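Long-range contacts in orotidine 5'-phosphate decarboxylase (PDB 4DBE), which probably catalyses the decarboxylation of orotidine 5'-monophosphate to uridine 5'-monophosphate, the last step of de novo UMP biosynthesis: residues A[4-9]-A[184-189]; A[11-16]-A[33-38]; A[27-32]-A[49-54]; A[56-61]-A[74-79]. All coordinates share one frame; numbering follows the deposited sequence.

Contact 1 of 4, residues A[4-9]-A[184-189]; sequences SRVILA and EIIGRS. With BMP (6-hydroxyuridine-5'-phosphate), chain C.
With CG1 set opposite the carbonyl carbon (chi1 -66°), Ile185 leaves its CG2 branch to meet Ala9, CG2 lying 3.7 Å from Ala9 CB. On the opposite face of the sheet Ile186, with CG1 likewise opposite its carbonyl carbon and the chain extended beyond it (chi2 166°), brings CD1 to the two methyls of Val6 at about a right angle, 4.0 Å from Val6 CG1. Between these two layers of contact run two parallel strands joined by four backbone bonds: Glu184 N to Arg5 O, Ile7 N to Glu184 O, Ile186 N to Ile7 O and Ala9 N to Ile186 O. The last is straight at the hydrogen (178°), yet its donor stands above the carbonyl plane. Gly187 N donates to OP3 of the bound nucleotide (2.7 Å). Arg188 grips OP2 twice, through N (2.6 Å) and NE (2.7 Å), while its NH2 takes OP1: a helix start and a guanidinium edge hold the phosphate at the end of the eighth strand of a TIM barrel. Strands 6-10 and 183-186 close the barrel between strands 28-32 and 160-163; Val6 and Ile186 face helix 196-213, whereas Ile7 and Ile185 meet Val162 and Lys30.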
# COMPACT_ATOMS: atom_id res chain seq x y z
N SER A 4 -17.72 -21.74 -7.92
CA SER A 4 -17.76 -20.29 -7.80
C SER A 4 -16.57 -19.56 -8.44
O SER A 4 -15.43 -20.03 -8.39
CB SER A 4 -17.89 -19.88 -6.32
OG SER A 4 -18.03 -18.47 -6.20
N ARG A 5 -16.86 -18.41 -9.02
CA ARG A 5 -15.84 -17.53 -9.57
C ARG A 5 -15.65 -16.32 -8.65
O ARG A 5 -15.03 -15.32 -9.04
CB ARG A 5 -16.26 -17.04 -10.96
CG ARG A 5 -16.59 -18.15 -11.93
CD ARG A 5 -15.33 -18.73 -12.52
NE ARG A 5 -15.53 -19.13 -13.92
CZ ARG A 5 -14.53 -19.32 -14.78
NH1 ARG A 5 -13.27 -19.14 -14.39
NH2 ARG A 5 -14.78 -19.69 -16.03
N VAL A 6 -16.20 -16.40 -7.44
CA VAL A 6 -16.14 -15.26 -6.54
C VAL A 6 -14.98 -15.32 -5.55
O VAL A 6 -14.70 -16.37 -4.96
CB VAL A 6 -17.45 -15.09 -5.75
CG1 VAL A 6 -17.33 -13.92 -4.79
CG2 VAL A 6 -18.60 -14.87 -6.72
N ILE A 7 -14.29 -14.20 -5.42
CA ILE A 7 -13.32 -13.99 -4.35
C ILE A 7 -13.95 -12.96 -3.43
O ILE A 7 -14.22 -11.83 -3.84
CB ILE A 7 -11.95 -13.49 -4.90
CG1 ILE A 7 -11.31 -14.56 -5.78
CG2 ILE A 7 -11.00 -13.11 -3.73
CD1 ILE A 7 -9.98 -14.14 -6.43
N LEU A 8 -14.23 -13.36 -2.20
CA LEU A 8 -14.79 -12.46 -1.19
C LEU A 8 -13.73 -11.45 -0.77
O LEU A 8 -12.64 -11.84 -0.33
CB LEU A 8 -15.25 -13.25 0.02
CG LEU A 8 -15.66 -12.42 1.25
CD1 LEU A 8 -16.92 -11.66 0.93
CD2 LEU A 8 -15.85 -13.32 2.46
N ALA A 9 -14.04 -10.16 -0.92
CA ALA A 9 -13.13 -9.14 -0.42
C ALA A 9 -13.50 -8.88 1.04
O ALA A 9 -14.39 -8.08 1.34
CB ALA A 9 -13.22 -7.85 -1.24
N GLU A 184 -14.05 -12.81 -10.02
CA GLU A 184 -14.48 -11.46 -9.69
C GLU A 184 -14.39 -11.26 -8.19
O GLU A 184 -14.80 -12.11 -7.39
CB GLU A 184 -15.90 -11.18 -10.21
CG GLU A 184 -15.94 -11.13 -11.73
CD GLU A 184 -17.31 -10.83 -12.31
OE1 GLU A 184 -18.24 -10.56 -11.52
OE2 GLU A 184 -17.43 -10.85 -13.56
N ILE A 185 -13.80 -10.13 -7.81
CA ILE A 185 -13.61 -9.78 -6.42
C ILE A 185 -14.80 -8.95 -5.96
O ILE A 185 -15.11 -7.93 -6.57
CB ILE A 185 -12.35 -8.94 -6.25
CG1 ILE A 185 -11.11 -9.78 -6.59
CG2 ILE A 185 -12.25 -8.43 -4.81
CD1 ILE A 185 -9.85 -8.94 -6.82
N ILE A 186 -15.45 -9.38 -4.88
CA ILE A 186 -16.67 -8.69 -4.45
C ILE A 186 -16.66 -8.47 -2.94
O ILE A 186 -16.49 -9.43 -2.17
CB ILE A 186 -17.92 -9.49 -4.85
CG1 ILE A 186 -17.92 -9.78 -6.35
CG2 ILE A 186 -19.20 -8.76 -4.44
CD1 ILE A 186 -18.91 -10.84 -6.76
N GLY A 187 -16.83 -7.21 -2.53
CA GLY A 187 -16.75 -6.86 -1.11
C GLY A 187 -18.11 -6.47 -0.54
O GLY A 187 -18.91 -7.31 -0.11
N ARG A 188 -18.38 -5.17 -0.54
CA ARG A 188 -19.59 -4.62 0.09
C ARG A 188 -20.92 -5.27 -0.31
O ARG A 188 -21.82 -5.39 0.52
CB ARG A 188 -19.66 -3.11 -0.14
CG ARG A 188 -18.68 -2.33 0.69
CD ARG A 188 -18.52 -0.92 0.15
NE ARG A 188 -17.74 -0.90 -1.08
CZ ARG A 188 -17.47 0.22 -1.75
NH1 ARG A 188 -17.94 1.38 -1.32
NH2 ARG A 188 -16.74 0.17 -2.86
N SER A 189 -21.07 -5.67 -1.57
CA SER A 189 -22.34 -6.21 -2.02
C SER A 189 -22.64 -7.53 -1.33
O SER A 189 -23.78 -7.97 -1.30
CB SER A 189 -22.36 -6.41 -3.54
OG SER A 189 -22.40 -5.17 -4.20
P BMP C . -16.17 -3.57 -3.12
OP1 BMP C . -16.24 -2.48 -4.09
OP2 BMP C . -16.93 -3.39 -1.70
OP3 BMP C . -16.84 -4.86 -3.79
O5' BMP C . -14.65 -3.99 -2.84
C5' BMP C . -13.70 -4.10 -3.89
C4' BMP C . -12.42 -4.72 -3.39
O4' BMP C . -11.46 -4.77 -4.48
C3' BMP C . -11.73 -3.96 -2.26
O3' BMP C . -11.01 -4.88 -1.43
C2' BMP C . -10.73 -3.09 -3.01
O2' BMP C . -9.62 -2.69 -2.25
C1' BMP C . -10.32 -4.01 -4.16
N1 BMP C . -9.88 -3.30 -5.38
C2 BMP C . -10.66 -2.38 -5.99
O2 BMP C . -11.75 -2.09 -5.53
N3 BMP C . -10.24 -1.75 -7.10
C4 BMP C . -9.04 -2.03 -7.66
O4 BMP C . -8.67 -1.45 -8.67
C5 BMP C . -8.21 -3.01 -7.06
C6 BMP C . -8.67 -3.63 -5.92
O1 BMP C . -7.92 -4.57 -5.33

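Contact 2 of 4, residues A[11-16]-A[33-38]; sequences DKPLSY and LPLVLD. With BMP (6-hydroxyuridine-5'-phosphate), chain C.
The flat peptide carbonyl of Asp11 has its oxygen against Pro34, whose CB lies 3.4 Å from Asp11 O, which leaves this carbonyl beside a hydrocarbon surface. The other flat group, the Asp11 carboxylate, reaches the ligand with OD2, which accepts a hydrogen bond from the ribose O3' of the nucleotide (2.7 Å).

The prolines are puckered aliphatic rings and meet the contact as such. One methyl of Leu35 sits over the ring of Pro13, about equally far from its atoms: Leu35 CD1 is 3.8 Å from Pro13 CG and a little nearer, at 3.6 Å, to Pro13 N. The two side chains slide past each other in opposite directions. Leu35 reaches the loop because its CG stands opposite the backbone N (chi1 179°), extending the branch toward Pro13. At the outer margin, Asp38 OD2 lies 4.2 Å from Pro13 CD, but the main partner of that carboxylate is Arg75 of the second subunit, with which it forms a salt bridge. The contact therefore ties the loop whose Asp11 accepts a hydrogen bond from the ribose to the first turns of a helix at the dimer interface, an arrangement consistent with the predicted substrate-binding role of Asp11. Ile68 of the second subunit also packs on Asp11.

The segment 11-16 is the loop that leaves strand 6-10 for helix 16-22, and it lies against helix 33-39, which directly follows strand 28-32. Tyr191 of helix 188-191 touches Asp11, Lys12 and Leu14, while Val36 of helix 33-39 packs on helix 41-49 and on Phe60 of strand 55-62.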
# COMPACT_ATOMS: atom_id res chain seq x y z
N ASP A 11 -13.00 -7.08 3.72
CA ASP A 11 -12.46 -5.81 4.21
C ASP A 11 -13.10 -5.43 5.53
O ASP A 11 -12.79 -4.39 6.10
CB ASP A 11 -12.73 -4.73 3.16
CG ASP A 11 -11.96 -4.97 1.89
OD1 ASP A 11 -10.78 -5.38 1.99
OD2 ASP A 11 -12.53 -4.77 0.78
N LYS A 12 -14.01 -6.28 5.98
CA LYS A 12 -14.77 -6.09 7.21
C LYS A 12 -15.05 -7.50 7.72
O LYS A 12 -15.24 -8.42 6.92
CB LYS A 12 -16.09 -5.36 6.91
CG LYS A 12 -16.94 -5.03 8.13
CD LYS A 12 -18.34 -4.50 7.76
CE LYS A 12 -18.28 -3.16 7.02
NZ LYS A 12 -19.60 -2.43 7.08
N PRO A 13 -15.06 -7.70 9.04
CA PRO A 13 -15.31 -9.04 9.58
C PRO A 13 -16.69 -9.62 9.24
O PRO A 13 -17.68 -8.90 9.24
CB PRO A 13 -15.22 -8.82 11.09
CG PRO A 13 -14.39 -7.60 11.26
CD PRO A 13 -14.73 -6.72 10.09
N LEU A 14 -16.73 -10.91 8.94
CA LEU A 14 -17.97 -11.67 8.92
C LEU A 14 -17.83 -12.77 9.98
O LEU A 14 -16.73 -13.22 10.28
CB LEU A 14 -18.23 -12.31 7.55
CG LEU A 14 -18.49 -11.42 6.32
CD1 LEU A 14 -17.24 -10.64 5.96
CD2 LEU A 14 -18.93 -12.26 5.11
N SER A 15 -18.96 -13.19 10.54
CA SER A 15 -18.94 -14.25 11.55
C SER A 15 -18.37 -15.53 10.97
O SER A 15 -18.45 -15.77 9.76
CB SER A 15 -20.36 -14.50 12.07
OG SER A 15 -21.15 -15.15 11.10
N TYR A 16 -17.80 -16.37 11.83
CA TYR A 16 -17.30 -17.66 11.40
C TYR A 16 -18.44 -18.50 10.81
O TYR A 16 -18.25 -19.24 9.84
CB TYR A 16 -16.63 -18.38 12.57
CG TYR A 16 -15.97 -19.68 12.19
CD1 TYR A 16 -14.88 -19.70 11.33
CD2 TYR A 16 -16.43 -20.89 12.69
CE1 TYR A 16 -14.28 -20.90 10.97
CE2 TYR A 16 -15.83 -22.09 12.34
CZ TYR A 16 -14.75 -22.09 11.48
OH TYR A 16 -14.15 -23.27 11.13
N LEU A 33 -6.51 -4.87 4.33
CA LEU A 33 -5.84 -4.20 5.45
C LEU A 33 -6.80 -3.76 6.57
O LEU A 33 -6.50 -3.93 7.74
CB LEU A 33 -4.99 -3.03 4.95
CG LEU A 33 -4.10 -2.36 6.00
CD1 LEU A 33 -3.27 -3.41 6.80
CD2 LEU A 33 -3.20 -1.32 5.36
N PRO A 34 -7.97 -3.20 6.22
CA PRO A 34 -8.89 -2.82 7.30
C PRO A 34 -9.25 -4.01 8.22
O PRO A 34 -9.36 -3.83 9.43
CB PRO A 34 -10.14 -2.35 6.55
CG PRO A 34 -9.64 -1.92 5.21
CD PRO A 34 -8.51 -2.86 4.89
N LEU A 35 -9.44 -5.19 7.64
CA LEU A 35 -9.72 -6.38 8.43
C LEU A 35 -8.56 -6.71 9.38
O LEU A 35 -8.76 -6.90 10.58
CB LEU A 35 -10.01 -7.58 7.53
CG LEU A 35 -10.28 -8.87 8.31
CD1 LEU A 35 -11.68 -8.85 8.92
CD2 LEU A 35 -10.11 -10.08 7.44
N VAL A 36 -7.35 -6.76 8.85
CA VAL A 36 -6.19 -7.15 9.66
C VAL A 36 -5.91 -6.13 10.75
O VAL A 36 -5.55 -6.50 11.88
CB VAL A 36 -4.92 -7.39 8.79
CG1 VAL A 36 -3.73 -7.72 9.68
CG2 VAL A 36 -5.16 -8.53 7.80
N LEU A 37 -6.11 -4.85 10.45
CA LEU A 37 -5.98 -3.81 11.46
C LEU A 37 -7.01 -3.97 12.60
O LEU A 37 -6.71 -3.68 13.76
CB LEU A 37 -6.14 -2.41 10.84
CG LEU A 37 -5.06 -1.95 9.85
CD1 LEU A 37 -5.42 -0.61 9.28
CD2 LEU A 37 -3.69 -1.88 10.52
N ASP A 38 -8.21 -4.41 12.25
CA ASP A 38 -9.27 -4.61 13.24
C ASP A 38 -8.98 -5.82 14.12
O ASP A 38 -9.03 -5.73 15.34
CB ASP A 38 -10.65 -4.79 12.57
CG ASP A 38 -11.29 -3.47 12.18
OD1 ASP A 38 -10.78 -2.41 12.60
OD2 ASP A 38 -12.31 -3.51 11.45
P BMP C . -16.17 -3.57 -3.12
OP1 BMP C . -16.24 -2.48 -4.09
OP2 BMP C . -16.93 -3.39 -1.70
OP3 BMP C . -16.84 -4.86 -3.79
O5' BMP C . -14.65 -3.99 -2.84
C5' BMP C . -13.70 -4.10 -3.89
C4' BMP C . -12.42 -4.72 -3.39
O4' BMP C . -11.46 -4.77 -4.48
C3' BMP C . -11.73 -3.96 -2.26
O3' BMP C . -11.01 -4.88 -1.43
C2' BMP C . -10.73 -3.09 -3.01
O2' BMP C . -9.62 -2.69 -2.25
C1' BMP C . -10.32 -4.01 -4.16
N1 BMP C . -9.88 -3.30 -5.38
C2 BMP C . -10.66 -2.38 -5.99
O2 BMP C . -11.75 -2.09 -5.53
N3 BMP C . -10.24 -1.75 -7.10
C4 BMP C . -9.04 -2.03 -7.66
O4 BMP C . -8.67 -1.45 -8.67
C5 BMP C . -8.21 -3.01 -7.06
C6 BMP C . -8.67 -3.63 -5.92
O1 BMP C . -7.92 -4.57 -5.33

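Contact 3 of 4, residues A[27-32]-A[49-54]. With BMP (6-hydroxyuridine-5'-phosphate), chain C.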
# COMPACT_ATOMS: atom_id res chain seq x y z
N TYR A 27 -14.49 -19.07 -4.65
CA TYR A 27 -13.17 -19.51 -5.06
C TYR A 27 -12.16 -19.18 -3.96
O TYR A 27 -11.37 -20.02 -3.55
CB TYR A 27 -12.72 -18.86 -6.38
CG TYR A 27 -11.26 -19.15 -6.64
CD1 TYR A 27 -10.85 -20.43 -7.01
CD2 TYR A 27 -10.29 -18.17 -6.47
CE1 TYR A 27 -9.51 -20.71 -7.23
CE2 TYR A 27 -8.95 -18.45 -6.69
CZ TYR A 27 -8.57 -19.72 -7.07
OH TYR A 27 -7.24 -20.01 -7.27
N GLY A 28 -12.20 -17.94 -3.47
CA GLY A 28 -11.23 -17.54 -2.47
C GLY A 28 -11.66 -16.38 -1.59
O GLY A 28 -12.77 -15.87 -1.71
N ILE A 29 -10.76 -15.97 -0.71
CA ILE A 29 -11.00 -14.82 0.15
C ILE A 29 -9.82 -13.88 -0.00
O ILE A 29 -8.66 -14.30 0.07
CB ILE A 29 -11.09 -15.26 1.62
CG1 ILE A 29 -12.27 -16.22 1.78
CG2 ILE A 29 -11.22 -14.05 2.54
CD1 ILE A 29 -12.38 -16.86 3.16
N LYS A 30 -10.11 -12.61 -0.26
CA LYS A 30 -9.07 -11.60 -0.29
C LYS A 30 -9.10 -10.87 1.06
O LYS A 30 -10.09 -10.21 1.41
CB LYS A 30 -9.29 -10.63 -1.45
CG LYS A 30 -8.13 -9.67 -1.67
CD LYS A 30 -8.35 -8.81 -2.92
CE LYS A 30 -9.35 -7.68 -2.70
NZ LYS A 30 -8.89 -6.69 -1.66
N VAL A 31 -8.03 -11.01 1.82
CA VAL A 31 -7.96 -10.41 3.14
C VAL A 31 -7.40 -8.99 3.01
O VAL A 31 -6.31 -8.80 2.51
CB VAL A 31 -7.06 -11.25 4.06
CG1 VAL A 31 -6.92 -10.58 5.42
CG2 VAL A 31 -7.63 -12.65 4.19
N GLY A 32 -8.17 -8.00 3.46
CA GLY A 32 -7.80 -6.61 3.27
C GLY A 32 -7.19 -5.99 4.51
O GLY A 32 -7.32 -6.53 5.61
N ILE A 49 -7.78 -20.13 9.64
CA ILE A 49 -7.44 -21.52 9.94
C ILE A 49 -8.69 -22.39 9.96
O ILE A 49 -8.68 -23.53 9.52
CB ILE A 49 -6.67 -21.63 11.28
CG1 ILE A 49 -5.17 -21.77 11.01
CG2 ILE A 49 -7.19 -22.81 12.11
CD1 ILE A 49 -4.31 -21.77 12.27
N GLY A 50 -9.79 -21.83 10.47
CA GLY A 50 -11.04 -22.55 10.55
C GLY A 50 -11.79 -22.63 9.23
O GLY A 50 -12.93 -23.10 9.20
N LEU A 51 -11.17 -22.16 8.15
CA LEU A 51 -11.84 -22.12 6.85
C LEU A 51 -11.09 -22.91 5.78
O LEU A 51 -9.87 -23.05 5.84
CB LEU A 51 -12.05 -20.68 6.38
CG LEU A 51 -12.88 -19.78 7.30
CD1 LEU A 51 -12.79 -18.33 6.82
CD2 LEU A 51 -14.32 -20.25 7.39
N ASP A 52 -11.83 -23.40 4.79
CA ASP A 52 -11.25 -24.20 3.72
C ASP A 52 -11.71 -23.66 2.37
O ASP A 52 -12.81 -23.96 1.92
CB ASP A 52 -11.66 -25.67 3.87
CG ASP A 52 -11.14 -26.54 2.73
OD1 ASP A 52 -10.23 -26.10 2.00
OD2 ASP A 52 -11.65 -27.67 2.57
N VAL A 53 -10.86 -22.84 1.75
CA VAL A 53 -11.14 -22.30 0.43
C VAL A 53 -9.95 -22.55 -0.48
O VAL A 53 -8.87 -22.91 -0.01
CB VAL A 53 -11.45 -20.77 0.47
CG1 VAL A 53 -12.72 -20.49 1.27
CG2 VAL A 53 -10.29 -20.01 1.03
N GLU A 54 -10.13 -22.37 -1.78
CA GLU A 54 -9.07 -22.63 -2.76
C GLU A 54 -7.87 -21.71 -2.61
O GLU A 54 -6.73 -22.15 -2.69
CB GLU A 54 -9.62 -22.50 -4.18
CG GLU A 54 -10.71 -23.50 -4.52
CD GLU A 54 -10.14 -24.79 -5.06
OE1 GLU A 54 -9.51 -24.76 -6.14
OE2 GLU A 54 -10.33 -25.84 -4.39
P BMP C . -16.17 -3.57 -3.12
OP1 BMP C . -16.24 -2.48 -4.09
OP2 BMP C . -16.93 -3.39 -1.70
OP3 BMP C . -16.84 -4.86 -3.79
O5' BMP C . -14.65 -3.99 -2.84
C5' BMP C . -13.70 -4.10 -3.89
C4' BMP C . -12.42 -4.72 -3.39
O4' BMP C . -11.46 -4.77 -4.48
C3' BMP C . -11.73 -3.96 -2.26
O3' BMP C . -11.01 -4.88 -1.43
C2' BMP C . -10.73 -3.09 -3.01
O2' BMP C . -9.62 -2.69 -2.25
C1' BMP C . -10.32 -4.01 -4.16
N1 BMP C . -9.88 -3.30 -5.38
C2 BMP C . -10.66 -2.38 -5.99
O2 BMP C . -11.75 -2.09 -5.53
N3 BMP C . -10.24 -1.75 -7.10
C4 BMP C . -9.04 -2.03 -7.66
O4 BMP C . -8.67 -1.45 -8.67
C5 BMP C . -8.21 -3.01 -7.06
C6 BMP C . -8.67 -3.63 -5.92
O1 BMP C . -7.92 -4.57 -5.33
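Apolar contact is centred on Ile29, whose CD1 is shared by two residues of the loop: Leu51 CD1 lies 4.0 Å from it and Val53 CG1 4.1 Å. Both side chains cross Ile29 at about a right angle, so a single methyl sits where three branches meet.

Mixed contact joins Tyr27 and Glu54. The tyrosine CG stands opposite the backbone N (chi1 170°), which turns the ring to Glu54; it approaches obliquely, with Tyr27 CE1 3.5 Å from Glu54 CB, and ring and carboxylate planes are 58° apart. The same CB lies against the carbonyl oxygen, 3.1 Å from Tyr27 O. Glu55 hydrogen-bonds to the tyrosine hydroxyl, and the ring stacks with that of Tyr183.

Polar contact between the segments is slight: Glu54 N donates a weak, bent bond (124° at the hydrogen) to Tyr27 O at 3.2 Å. Lys30 instead directs NZ to the ribose O3' of the nucleotide (2.8 Å) and forms a salt bridge with Asp59.

Strand 28-32 has two faces, as TIM-barrel strands do: Ile29 faces the outer layer, where the loop after helix 41-49 returns to strand 55-62, while Lys30 points inward to the nucleotide site.

Contact 4 of 4, residues A[56-61]-A[74-79]; sequences IIVDFK and ERLSFA. With BMP (6-hydroxyuridine-5'-phosphate), chain C.
Val58 and Ala79 make the tightest contact, CG2 to CB at 3.4 Å. The same CG2 of Val58 lies 3.7 Å from Phe78 CE1, approaching that ring obliquely, while its sister methyl CG1 meets Leu76 CD1 at 3.8 Å. Leu76 CD1 also reaches Phe60 CE2 (3.5 Å), the two side chains coming from opposite directions; Val58 CG1 lies over one face of the Phe60 ring, offset toward its rim.

Leu76, Phe78 and Ala79 are placed by a type I turn, closed by Ala79 N to Leu76 O. Within it Phe78 takes chi1 56°, its CG set between backbone N and carbonyl carbon, which turns the ring toward Val58. Here a beta-alpha unit of the TIM barrel returns: the loop after helix 66-73 packs on the outer side of strand 55-62 before entering strand 81-85.

The inward side of strand 55-62 carries the predicted catalytic residues. Asp59 OD1 accepts from Lys61 N in an Asx turn, and its OD2 forms a salt bridge with Lys61 NZ (2.6 Å) through the syn lone pair. Lys61 NZ donates to O1 of the nucleotide (2.7 Å), and Asp64 of the second subunit gives it a further salt bridge.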
# COMPACT_ATOMS: atom_id res chain seq x y z
N ILE A 56 -6.33 -18.18 -0.38
CA ILE A 56 -6.33 -17.04 0.52
C ILE A 56 -5.33 -16.00 0.01
O ILE A 56 -4.13 -16.27 -0.09
CB ILE A 56 -5.93 -17.44 1.93
CG1 ILE A 56 -6.97 -18.42 2.53
CG2 ILE A 56 -5.74 -16.19 2.78
CD1 ILE A 56 -6.51 -19.14 3.77
N ILE A 57 -5.84 -14.82 -0.32
CA ILE A 57 -5.01 -13.76 -0.89
C ILE A 57 -4.95 -12.61 0.08
O ILE A 57 -5.98 -12.02 0.43
CB ILE A 57 -5.61 -13.23 -2.21
CG1 ILE A 57 -5.81 -14.38 -3.20
CG2 ILE A 57 -4.73 -12.13 -2.81
CD1 ILE A 57 -6.46 -13.94 -4.53
N VAL A 58 -3.75 -12.27 0.53
CA VAL A 58 -3.62 -11.10 1.38
C VAL A 58 -3.33 -9.87 0.54
O VAL A 58 -2.37 -9.85 -0.24
CB VAL A 58 -2.56 -11.30 2.48
CG1 VAL A 58 -2.18 -9.95 3.08
CG2 VAL A 58 -3.09 -12.26 3.53
N ASP A 59 -4.17 -8.86 0.69
CA ASP A 59 -4.09 -7.67 -0.16
C ASP A 59 -3.84 -6.42 0.66
O ASP A 59 -4.79 -5.77 1.13
CB ASP A 59 -5.36 -7.50 -1.02
CG ASP A 59 -5.31 -6.24 -1.88
OD1 ASP A 59 -4.23 -5.63 -1.99
OD2 ASP A 59 -6.35 -5.86 -2.46
N PHE A 60 -2.56 -6.09 0.83
CA PHE A 60 -2.17 -4.81 1.41
C PHE A 60 -1.66 -3.84 0.32
O PHE A 60 -1.03 -2.82 0.62
CB PHE A 60 -1.12 -4.98 2.51
CG PHE A 60 -1.61 -5.76 3.73
CD1 PHE A 60 -2.93 -6.15 3.84
CD2 PHE A 60 -0.74 -6.08 4.75
CE1 PHE A 60 -3.38 -6.86 4.96
CE2 PHE A 60 -1.17 -6.79 5.88
CZ PHE A 60 -2.49 -7.18 5.98
N LYS A 61 -1.95 -4.15 -0.95
CA LYS A 61 -1.57 -3.25 -2.05
C LYS A 61 -0.09 -2.86 -1.94
O LYS A 61 0.27 -1.67 -2.05
CB LYS A 61 -2.46 -1.99 -2.03
CG LYS A 61 -3.93 -2.20 -2.41
CD LYS A 61 -4.07 -2.81 -3.82
CE LYS A 61 -5.53 -2.73 -4.29
NZ LYS A 61 -6.49 -3.45 -3.40
N GLU A 74 6.47 -11.52 5.26
CA GLU A 74 6.99 -12.54 6.18
C GLU A 74 6.12 -12.66 7.43
O GLU A 74 6.16 -13.67 8.13
CB GLU A 74 8.47 -12.32 6.54
CG GLU A 74 8.80 -11.05 7.30
CD GLU A 74 10.31 -10.83 7.47
OE1 GLU A 74 11.10 -11.60 6.87
OE2 GLU A 74 10.72 -9.89 8.18
N ARG A 75 5.30 -11.65 7.68
CA ARG A 75 4.46 -11.62 8.87
C ARG A 75 3.09 -12.25 8.61
O ARG A 75 2.26 -12.35 9.53
CB ARG A 75 4.31 -10.18 9.36
CG ARG A 75 5.55 -9.65 10.03
CD ARG A 75 5.63 -8.14 10.02
NE ARG A 75 6.57 -7.69 11.05
CZ ARG A 75 7.89 -7.69 10.90
NH1 ARG A 75 8.43 -8.09 9.76
NH2 ARG A 75 8.67 -7.27 11.89
N LEU A 76 2.86 -12.68 7.38
CA LEU A 76 1.54 -13.12 6.93
C LEU A 76 1.57 -14.48 6.25
O LEU A 76 0.93 -14.68 5.21
CB LEU A 76 0.95 -12.07 5.97
CG LEU A 76 1.06 -10.63 6.49
CD1 LEU A 76 0.88 -9.60 5.38
CD2 LEU A 76 0.07 -10.40 7.64
N SER A 77 2.32 -15.43 6.82
CA SER A 77 2.53 -16.73 6.18
C SER A 77 1.27 -17.55 5.94
O SER A 77 1.31 -18.53 5.20
CB SER A 77 3.55 -17.57 6.98
OG SER A 77 2.96 -18.10 8.15
N PHE A 78 0.16 -17.16 6.56
CA PHE A 78 -1.08 -17.91 6.38
C PHE A 78 -1.69 -17.75 4.98
O PHE A 78 -2.57 -18.52 4.58
CB PHE A 78 -2.11 -17.50 7.43
CG PHE A 78 -2.41 -16.04 7.44
CD1 PHE A 78 -3.38 -15.50 6.60
CD2 PHE A 78 -1.74 -15.19 8.31
CE1 PHE A 78 -3.66 -14.15 6.62
CE2 PHE A 78 -2.01 -13.84 8.33
CZ PHE A 78 -2.96 -13.31 7.49
N ALA A 79 -1.23 -16.74 4.24
CA ALA A 79 -1.75 -16.49 2.90
C ALA A 79 -1.14 -17.44 1.88
O ALA A 79 0.00 -17.85 2.03
CB ALA A 79 -1.48 -15.05 2.48
P BMP C . -16.17 -3.57 -3.12
OP1 BMP C . -16.24 -2.48 -4.09
OP2 BMP C . -16.93 -3.39 -1.70
OP3 BMP C . -16.84 -4.86 -3.79
O5' BMP C . -14.65 -3.99 -2.84
C5' BMP C . -13.70 -4.10 -3.89
C4' BMP C . -12.42 -4.72 -3.39
O4' BMP C . -11.46 -4.77 -4.48
C3' BMP C . -11.73 -3.96 -2.26
O3' BMP C . -11.01 -4.88 -1.43
C2' BMP C . -10.73 -3.09 -3.01
O2' BMP C . -9.62 -2.69 -2.25
C1' BMP C . -10.32 -4.01 -4.16
N1 BMP C . -9.88 -3.30 -5.38
C2 BMP C . -10.66 -2.38 -5.99
O2 BMP C . -11.75 -2.09 -5.53
N3 BMP C . -10.24 -1.75 -7.10
C4 BMP C . -9.04 -2.03 -7.66
O4 BMP C . -8.67 -1.45 -8.67
C5 BMP C . -8.21 -3.01 -7.06
C6 BMP C . -8.67 -3.63 -5.92
O1 BMP C . -7.92 -4.57 -5.33

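How the contacts relate
Contacts 1 and 4 are buried, whereas contacts 2 and 3 are only partly so. Contact 1 alone pairs two strands of the barrel, and its chemistry is chiefly backbone bonding, with the phosphate held at its far end; the other three set a loop against a strand or helix and rely mainly on apolar side chains. Contacts 1 and 3 share neighbouring strands, with Leu8 O close to Lys30 N at 2.6 Å, a probable hydrogen bond. Contacts 3 and 4 are joined likewise, by the probable hydrogen bond of Val31 N with Ile57 O. Contacts 2 and 4 both reach the second subunit, whereas no other chain touches contact 3. All four border the same nucleotide.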